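Local coordinates for protein gigastasin (Haementeria ghilianii, PDB 5UBM) that probably inhibits serine proteases of the host, as other leech proteins of the antistasin family do, at residues W32-N37 / Y64-C69; C50-P55 / V108-T113; G86-K91 / T99-E104. One frame throughout, in Å; residues are numbered along the deposited sequence.

Contact 1: residues W32-N37 / Y64-C69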
loop_
_atom_site.group_PDB
_atom_site.type_symbol
_atom_site.label_atom_id
_atom_site.label_comp_id
_atom_site.label_asym_id
_atom_site.label_seq_id
_atom_site.Cartn_x
_atom_site.Cartn_y
_atom_site.Cartn_z
ATOM N N TRP C 32 17.358 22.912 15.636
ATOM C CA TRP C 32 18.182 22.457 14.519
ATOM C C TRP C 32 19.036 23.593 13.968
ATOM O O TRP C 32 19.862 23.385 13.080
ATOM C CB TRP C 32 17.313 21.859 13.410
ATOM C CG TRP C 32 16.659 20.572 13.805
ATOM C CD1 TRP C 32 15.326 20.358 14.014
ATOM C CD2 TRP C 32 17.312 19.325 14.066
ATOM N NE1 TRP C 32 15.110 19.053 14.383
ATOM C CE2 TRP C 32 16.312 18.397 14.420
ATOM C CE3 TRP C 32 18.642 18.901 14.031
ATOM C CZ2 TRP C 32 16.602 17.068 14.736
ATOM C CZ3 TRP C 32 18.929 17.584 14.346
ATOM C CH2 TRP C 32 17.913 16.682 14.689
ATOM N N ASP C 33 18.838 24.791 14.505
ATOM C CA ASP C 33 19.674 25.935 14.161
ATOM C C ASP C 33 20.976 25.918 14.957
ATOM O O ASP C 33 21.794 26.825 14.830
ATOM C CB ASP C 33 18.925 27.242 14.413
ATOM C CG ASP C 33 17.659 27.354 13.593
ATOM O OD1 ASP C 33 17.668 26.908 12.425
ATOM O OD2 ASP C 33 16.657 27.886 14.117
ATOM N N LEU C 34 21.156 24.885 15.778
ATOM C CA LEU C 34 22.321 24.774 16.650
ATOM C C LEU C 34 23.079 23.462 16.427
ATOM O O LEU C 34 22.530 22.502 15.888
ATOM C CB LEU C 34 21.900 24.892 18.121
ATOM C CG LEU C 34 21.591 26.277 18.707
ATOM C CD1 LEU C 34 20.281 26.844 18.185
ATOM C CD2 LEU C 34 21.567 26.223 20.226
ATOM N N LYS C 35 24.342 23.428 16.849
ATOM C CA LYS C 35 25.175 22.235 16.710
ATOM C C LYS C 35 26.160 22.124 17.869
ATOM O O LYS C 35 26.784 23.110 18.250
ATOM C CB LYS C 35 25.917 22.257 15.384
ATOM N N CYS C 36 26.311 20.924 18.420
ATOM C CA CYS C 36 27.142 20.736 19.609
ATOM C C CYS C 36 28.611 20.465 19.271
ATOM O O CYS C 36 28.932 20.044 18.159
ATOM C CB CYS C 36 26.587 19.596 20.462
ATOM S SG CYS C 36 27.394 19.429 22.062
ATOM N N ASN C 37 29.497 20.705 20.238
ATOM C CA ASN C 37 30.935 20.531 20.035
ATOM C C ASN C 37 31.661 20.015 21.280
ATOM O O ASN C 37 31.037 19.493 22.205
ATOM C CB ASN C 37 31.566 21.852 19.588
ATOM C CG ASN C 37 31.362 22.965 20.597
ATOM O OD1 ASN C 37 30.340 23.017 21.284
ATOM N ND2 ASN C 37 32.336 23.864 20.693
ATOM N N TYR C 64 18.731 32.910 20.925
ATOM C CA TYR C 64 20.173 32.999 21.104
ATOM C C TYR C 64 20.793 33.888 20.030
ATOM O O TYR C 64 21.988 34.179 20.061
ATOM C CB TYR C 64 20.800 31.603 21.070
ATOM C CG TYR C 64 20.011 30.550 21.824
ATOM C CD1 TYR C 64 20.253 30.298 23.169
ATOM C CD2 TYR C 64 19.024 29.805 21.187
ATOM C CE1 TYR C 64 19.534 29.338 23.858
ATOM C CE2 TYR C 64 18.301 28.846 21.868
ATOM C CZ TYR C 64 18.559 28.616 23.202
ATOM O OH TYR C 64 17.842 27.659 23.881
ATOM N N GLY C 65 19.970 34.312 19.075
ATOM C CA GLY C 65 20.423 35.191 18.015
ATOM C C GLY C 65 21.114 34.460 16.881
ATOM O O GLY C 65 21.862 35.063 16.112
ATOM N N CYS C 66 20.867 33.158 16.779
ATOM C CA CYS C 66 21.442 32.357 15.704
ATOM C C CYS C 66 20.631 32.539 14.431
ATOM O O CYS C 66 19.407 32.648 14.481
ATOM C CB CYS C 66 21.485 30.878 16.088
ATOM S SG CYS C 66 22.197 30.543 17.708
ATOM N N ARG C 67 21.312 32.563 13.292
ATOM C CA ARG C 67 20.640 32.760 12.014
ATOM C C ARG C 67 19.781 31.557 11.629
ATOM O O ARG C 67 20.280 30.436 11.504
ATOM C CB ARG C 67 21.658 33.037 10.908
ATOM C CG ARG C 67 21.030 33.539 9.620
ATOM C CD ARG C 67 21.998 33.462 8.454
ATOM N NE ARG C 67 22.271 32.081 8.069
ATOM C CZ ARG C 67 22.985 31.728 7.006
ATOM N NH1 ARG C 67 23.502 32.659 6.215
ATOM N NH2 ARG C 67 23.183 30.445 6.732
ATOM N N LYS C 68 18.487 31.797 11.447
ATOM C CA LYS C 68 17.583 30.772 10.940
ATOM C C LYS C 68 17.638 30.737 9.419
ATOM O O LYS C 68 18.189 31.640 8.788
ATOM C CB LYS C 68 16.148 31.031 11.401
ATOM C CG LYS C 68 15.962 31.070 12.902
ATOM C CD LYS C 68 14.529 31.437 13.256
ATOM C CE LYS C 68 14.350 31.573 14.759
ATOM N NZ LYS C 68 13.004 32.091 15.125
ATOM N N CYS C 69 17.070 29.693 8.828
ATOM C CA CYS C 69 16.901 29.664 7.382
ATOM C C CYS C 69 15.461 30.037 7.052
ATOM O O CYS C 69 14.721 29.269 6.433
ATOM C CB CYS C 69 17.278 28.298 6.810
ATOM S SG CYS C 69 19.059 28.123 6.524
#

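Contact 2: residues C50-P55 / V108-T113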
loop_
_atom_site.group_PDB
_atom_site.type_symbol
_atom_site.label_atom_id
_atom_site.label_comp_id
_atom_site.label_asym_id
_atom_site.label_seq_id
_atom_site.Cartn_x
_atom_site.Cartn_y
_atom_site.Cartn_z
ATOM N N CYS C 50 21.617 28.021 3.560
ATOM C CA CYS C 50 20.178 28.009 3.337
ATOM C C CYS C 50 19.868 27.652 1.891
ATOM O O CYS C 50 20.552 28.105 0.974
ATOM C CB CYS C 50 19.565 29.359 3.709
ATOM S SG CYS C 50 19.699 29.746 5.473
ATOM N N GLY C 51 18.837 26.831 1.705
ATOM C CA GLY C 51 18.455 26.337 0.395
ATOM C C GLY C 51 18.292 27.428 -0.643
ATOM O O GLY C 51 18.860 27.351 -1.734
ATOM N N ARG C 52 17.518 28.451 -0.302
ATOM C CA ARG C 52 17.316 29.571 -1.211
ATOM C C ARG C 52 17.766 30.880 -0.570
ATOM O O ARG C 52 17.891 31.903 -1.244
ATOM C CB ARG C 52 15.849 29.647 -1.645
ATOM C CG ARG C 52 15.425 28.470 -2.520
ATOM C CD ARG C 52 13.987 28.592 -3.007
ATOM N NE ARG C 52 13.785 29.750 -3.872
ATOM C CZ ARG C 52 13.994 29.748 -5.183
ATOM N NH1 ARG C 52 14.422 28.648 -5.787
ATOM N NH2 ARG C 52 13.777 30.846 -5.892
ATOM N N GLY C 53 18.017 30.835 0.734
ATOM C CA GLY C 53 18.539 31.979 1.457
ATOM C C GLY C 53 17.580 33.148 1.567
ATOM O O GLY C 53 16.420 33.058 1.167
ATOM N N CYS C 54 18.075 34.250 2.121
ATOM C CA CYS C 54 17.291 35.468 2.271
ATOM C C CYS C 54 18.017 36.652 1.649
ATOM O O CYS C 54 19.246 36.660 1.577
ATOM C CB CYS C 54 17.006 35.751 3.746
ATOM S SG CYS C 54 15.895 34.572 4.530
ATOM N N PRO C 55 17.259 37.659 1.192
ATOM C CA PRO C 55 17.878 38.861 0.625
ATOM C C PRO C 55 18.549 39.723 1.694
ATOM O O PRO C 55 18.139 39.670 2.852
ATOM C CB PRO C 55 16.692 39.598 -0.007
ATOM C CG PRO C 55 15.512 39.146 0.782
ATOM C CD PRO C 55 15.787 37.712 1.136
ATOM N N VAL C 108 14.713 32.394 -9.757
ATOM C CA VAL C 108 14.147 33.707 -9.482
ATOM C C VAL C 108 13.869 33.845 -7.988
ATOM O O VAL C 108 13.227 32.978 -7.390
ATOM C CB VAL C 108 12.855 33.942 -10.278
ATOM C CG1 VAL C 108 12.171 35.215 -9.813
ATOM C CG2 VAL C 108 13.161 34.000 -11.758
ATOM N N ASN C 109 14.363 34.935 -7.401
ATOM C CA ASN C 109 14.284 35.173 -5.962
ATOM C C ASN C 109 15.024 34.094 -5.186
ATOM O O ASN C 109 14.420 33.269 -4.504
ATOM C CB ASN C 109 12.828 35.262 -5.496
ATOM C CG ASN C 109 12.138 36.518 -5.985
ATOM O OD1 ASN C 109 12.668 37.621 -5.854
ATOM N ND2 ASN C 109 10.956 36.357 -6.565
ATOM N N ILE C 110 16.345 34.108 -5.311
ATOM C CA ILE C 110 17.206 33.184 -4.590
ATOM C C ILE C 110 18.505 33.915 -4.265
ATOM O O ILE C 110 18.903 34.829 -4.986
ATOM C CB ILE C 110 17.475 31.891 -5.404
ATOM C CG1 ILE C 110 17.987 30.772 -4.496
ATOM C CG2 ILE C 110 18.429 32.157 -6.568
ATOM C CD1 ILE C 110 18.145 29.437 -5.194
ATOM N N TRP C 111 19.150 33.543 -3.165
ATOM C CA TRP C 111 20.322 34.279 -2.705
ATOM C C TRP C 111 21.461 33.344 -2.314
ATOM O O TRP C 111 21.558 32.899 -1.167
ATOM C CB TRP C 111 19.932 35.190 -1.539
ATOM C CG TRP C 111 18.851 36.154 -1.933
ATOM C CD1 TRP C 111 19.018 37.414 -2.423
ATOM C CD2 TRP C 111 17.435 35.919 -1.908
ATOM N NE1 TRP C 111 17.796 37.986 -2.689
ATOM C CE2 TRP C 111 16.809 37.089 -2.384
ATOM C CE3 TRP C 111 16.638 34.837 -1.523
ATOM C CZ2 TRP C 111 15.426 37.209 -2.483
ATOM C CZ3 TRP C 111 15.264 34.958 -1.625
ATOM C CH2 TRP C 111 14.672 36.135 -2.101
ATOM N N CYS C 112 22.316 33.052 -3.291
ATOM C CA CYS C 112 23.435 32.135 -3.115
ATOM C C CYS C 112 24.756 32.890 -3.059
ATOM O O CYS C 112 24.999 33.792 -3.861
ATOM C CB CYS C 112 23.479 31.109 -4.253
ATOM S SG CYS C 112 21.987 30.106 -4.465
ATOM N N THR C 113 25.610 32.517 -2.115
ATOM C CA THR C 113 26.925 33.127 -2.002
ATOM C C THR C 113 28.000 32.101 -2.350
ATOM O O THR C 113 27.869 30.923 -2.013
ATOM C CB THR C 113 27.162 33.690 -0.589
ATOM O OG1 THR C 113 26.096 34.585 -0.251
ATOM C CG2 THR C 113 28.485 34.435 -0.513
#

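Contact 3: residues G86-K91 / T99-E104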
loop_
_atom_site.group_PDB
_atom_site.type_symbol
_atom_site.label_atom_id
_atom_site.label_comp_id
_atom_site.label_asym_id
_atom_site.label_seq_id
_atom_site.Cartn_x
_atom_site.Cartn_y
_atom_site.Cartn_z
ATOM N N GLY C 86 12.311 23.854 -6.532
ATOM C CA GLY C 86 12.186 24.604 -5.296
ATOM C C GLY C 86 10.845 25.305 -5.177
ATOM O O GLY C 86 10.086 25.409 -6.147
ATOM N N PHE C 87 10.543 25.780 -3.975
ATOM C CA PHE C 87 9.316 26.535 -3.751
ATOM C C PHE C 87 9.409 27.913 -4.397
ATOM O O PHE C 87 10.472 28.541 -4.402
ATOM C CB PHE C 87 9.030 26.669 -2.254
ATOM C CG PHE C 87 8.394 25.451 -1.644
ATOM C CD1 PHE C 87 9.144 24.309 -1.395
ATOM C CD2 PHE C 87 7.051 25.452 -1.306
ATOM C CE1 PHE C 87 8.562 23.186 -0.830
ATOM C CE2 PHE C 87 6.461 24.334 -0.734
ATOM C CZ PHE C 87 7.215 23.197 -0.499
ATOM N N LYS C 88 8.295 28.371 -4.957
ATOM C CA LYS C 88 8.227 29.715 -5.499
ATOM C C LYS C 88 8.360 30.719 -4.365
ATOM O O LYS C 88 7.581 30.694 -3.413
ATOM C CB LYS C 88 6.919 29.931 -6.255
ATOM C CG LYS C 88 6.793 31.314 -6.863
ATOM C CD LYS C 88 5.618 31.397 -7.820
ATOM C CE LYS C 88 5.620 32.718 -8.566
ATOM N NZ LYS C 88 6.929 32.969 -9.236
ATOM N N THR C 89 9.357 31.591 -4.455
ATOM C CA THR C 89 9.610 32.550 -3.386
ATOM C C THR C 89 9.419 33.987 -3.856
ATOM O O THR C 89 9.730 34.319 -5.000
ATOM C CB THR C 89 11.030 32.386 -2.816
ATOM O OG1 THR C 89 11.992 32.656 -3.841
ATOM C CG2 THR C 89 11.233 30.974 -2.311
ATOM N N ASP C 90 8.907 34.840 -2.972
ATOM C CA ASP C 90 8.686 36.241 -3.318
ATOM C C ASP C 90 9.970 37.061 -3.190
ATOM O O ASP C 90 11.053 36.517 -2.982
ATOM C CB ASP C 90 7.574 36.854 -2.451
ATOM C CG ASP C 90 7.909 36.865 -0.957
ATOM O OD1 ASP C 90 9.032 36.483 -0.566
ATOM O OD2 ASP C 90 7.031 37.276 -0.166
ATOM N N LYS C 91 9.838 38.376 -3.302
ATOM C CA LYS C 91 10.993 39.261 -3.246
ATOM C C LYS C 91 11.496 39.418 -1.812
ATOM O O LYS C 91 12.619 39.865 -1.585
ATOM C CB LYS C 91 10.645 40.621 -3.854
ATOM C CG LYS C 91 10.089 40.515 -5.268
ATOM C CD LYS C 91 10.012 41.865 -5.962
ATOM C CE LYS C 91 9.036 42.806 -5.272
ATOM N NZ LYS C 91 8.994 44.139 -5.946
ATOM N N THR C 99 3.228 26.163 -3.623
ATOM C CA THR C 99 3.387 26.468 -5.034
ATOM C C THR C 99 4.823 26.193 -5.440
ATOM O O THR C 99 5.760 26.661 -4.794
ATOM C CB THR C 99 3.026 27.924 -5.338
ATOM O OG1 THR C 99 1.634 28.133 -5.066
ATOM C CG2 THR C 99 3.320 28.253 -6.798
ATOM N N CYS C 100 5.001 25.411 -6.494
ATOM C CA CYS C 100 6.340 25.082 -6.954
ATOM C C CYS C 100 6.793 26.070 -8.005
ATOM O O CYS C 100 5.970 26.653 -8.701
ATOM C CB CYS C 100 6.387 23.661 -7.512
ATOM S SG CYS C 100 6.302 22.380 -6.249
ATOM N N ASN C 101 8.102 26.271 -8.100
ATOM C CA ASN C 101 8.680 27.012 -9.210
ATOM C C ASN C 101 8.513 26.245 -10.513
ATOM O O ASN C 101 8.403 25.020 -10.507
ATOM C CB ASN C 101 10.167 27.285 -8.965
ATOM C CG ASN C 101 10.407 28.502 -8.095
ATOM O OD1 ASN C 101 9.824 29.561 -8.312
ATOM N ND2 ASN C 101 11.274 28.354 -7.101
ATOM N N THR C 102 8.489 26.965 -11.630
ATOM C CA THR C 102 8.678 26.323 -12.923
ATOM C C THR C 102 10.171 26.325 -13.208
ATOM O O THR C 102 10.943 26.941 -12.471
ATOM C CB THR C 102 7.919 27.035 -14.063
ATOM O OG1 THR C 102 8.292 28.417 -14.106
ATOM C CG2 THR C 102 6.420 26.929 -13.857
ATOM N N LYS C 103 10.577 25.653 -14.279
ATOM C CA LYS C 103 11.977 25.632 -14.688
ATOM C C LYS C 103 12.524 27.052 -14.890
ATOM O O LYS C 103 13.737 27.274 -14.863
ATOM C CB LYS C 103 12.126 24.814 -15.972
ATOM C CG LYS C 103 13.554 24.596 -16.435
ATOM C CD LYS C 103 13.599 23.730 -17.687
ATOM C CE LYS C 103 15.027 23.490 -18.148
ATOM N NZ LYS C 103 15.077 22.630 -19.365
ATOM N N GLU C 104 11.615 28.009 -15.065
ATOM C CA GLU C 104 11.971 29.383 -15.404
ATOM C C GLU C 104 12.165 30.254 -14.164
ATOM O O GLU C 104 12.993 31.166 -14.160
ATOM C CB GLU C 104 10.890 30.001 -16.299
ATOM C CG GLU C 104 10.172 29.019 -17.227
ATOM C CD GLU C 104 11.105 28.136 -18.045
ATOM O OE1 GLU C 104 12.166 28.623 -18.497
ATOM O OE2 GLU C 104 10.768 26.948 -18.240
#

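Contact 1: residues W32-N37 / Y64-C69
The carboxylate of D33 overlaps the start of the K68 side chain, with OD2 3.5 Å from CG of K68. The two side chains cross obliquely. Because K68 runs on extended beyond CG, its ammonium group moves off, and NZ of K68 stays 5.7 Å from OD2 of D33. The acid therefore meets methylene carbon, and opposite charges can act only over a distance. Set beside its own backbone N (chi1 -60°), the carboxyl group of D33 is turned toward strand 67-68. With an alanine here, CG of K68 would probably lose the carboxylate that lies against it, and with it a weak, distant attraction for the lysine charge. No hydrogen bond joins the two segments. Residues 64-69 belong to a disulfide-rich, antistasin-like part of the chain; strand 34-35 pairs with strand 44-45 and is brought near them through the C66-C45 disulfide. L34 packs on this covalent link, its CD1 4.2 Å from SG of C66. A branched apolar residue suits the place, since its two methyls meet both sulfur and ring: CD1 is also 4.4 Å from the ring atom CD2 of Y64, and CD2 of the leucine lies over one face of that ring.

Contact 2: residues C50-P55 / V108-T113
R52 and W111 meet through the backbone: the amide N of W111 donates a hydrogen bond to O of R52 over 2.8 Å, with 154° at the hydrogen. At the far end of R52, NH2 reaches O of N109 at 2.9 Å in a more bent bond (133°), approaching from above the carbonyl plane. The same nitrogen probably also bonds to OG1 of T89, while NH1 is held by the carbonyls of A106 and G123. O of V108 lies near the guanidinium plane, at its edge, but the angle is too poor for a bond. I110 lies over one guanidinium face, its CB toward the rim. The two side chains cross at about a right angle, CG1 of I110 sitting 3.7 Å from CB of R52. Next comes the indole of W111, whose six-membered ring takes a CH-pi contact from P55: CD is 3.6 Å from the ring centroid and only 7° off its normal. CB of P55 is 3.5 Å from CE2 of W111. Proline suits the place because it is compact and lays polarised C-H groups against the indole face. G53 passes close by with a positive phi, and a side chain there would run into O of W111. Disulfides C50-C69, C54-C71 and C112-C125 fix the loops, which lack helix or strand. A largely buried arginine whose bonds go to several main-chain carbonyls, and probably to a threonine hydroxyl, implies that neutral dipoles probably stabilise its charge, while one long side chain ties together separate parts of the chain.

Contact 3: residues G86-K91 / T99-E104
N101 fits against the backbone of 86-88, and its side chain can be followed atom by atom. CB sits 3.4 Å from O of G86. The next carbon, CG, set beside the backbone N by a chi1 of -83°, comes 3.6 Å from CA of K88. There the amide forks. OD1 reaches 3.2 Å from CA of K88 and lies near its CB, the two side chains crossing at about a right angle, yet its hydrogen bond is with OG1 of T105. ND2 lies 2.8 Å from O of F87 at an angle too poor for a bond, and donates a hydrogen bond instead to O of Y85. Asparagine suits the place because one short planar group offers both an acceptor and a donor, and so links 99-104 to Y85 and T105. The backbones are joined on each side of C100. N of N101 bonds to O of G86 at 2.9 Å, nearly straight at 170°, and N of K88 bonds to O of T99 at 3.1 Å and 171°. Between them F87 and C100 form an antiparallel non-hydrogen-bonded pair whose side chains diverge: F87 turns its ring to K78 in a cation-pi contact, and C100 is tied to C83. K88 and T99 run side by side, CG2 of T99 touching both CB and CD of the lysine at 4.0 Å; at this exposed edge a long aliphatic chain can shelter the methyl while carrying its charge onward. G86 has a positive phi, which glycine adopts readily. The paired strands 87-89 and 99-100, with 95-96 beside 87-89 and the C83-C100 disulfide, are consistent with the small cysteine-rich antistasin fold.

The three contacts are spread along a chain poor in helix and held largely by disulfides. Contact 1, at strands 34-35 and 67-68, and contact 2, between loops, lie about 18 Å apart between centres, on opposite sides of the chain's centre; their segments alternate in sequence, and the C69-C50 disulfide joins them directly. Contact 3, at strands 87-89 and 99-100, is about 12 Å from contact 2 between centres, and T89 meets R52 and N109 at their border. Contacts 1 and 3, about 26 Å apart between centres, follow in series and do not touch. Contact 2 joins 50-55, in the antistasin-like range 45-71, to 108-113, so the chain returns to 50-55 after the loop that holds contact 3.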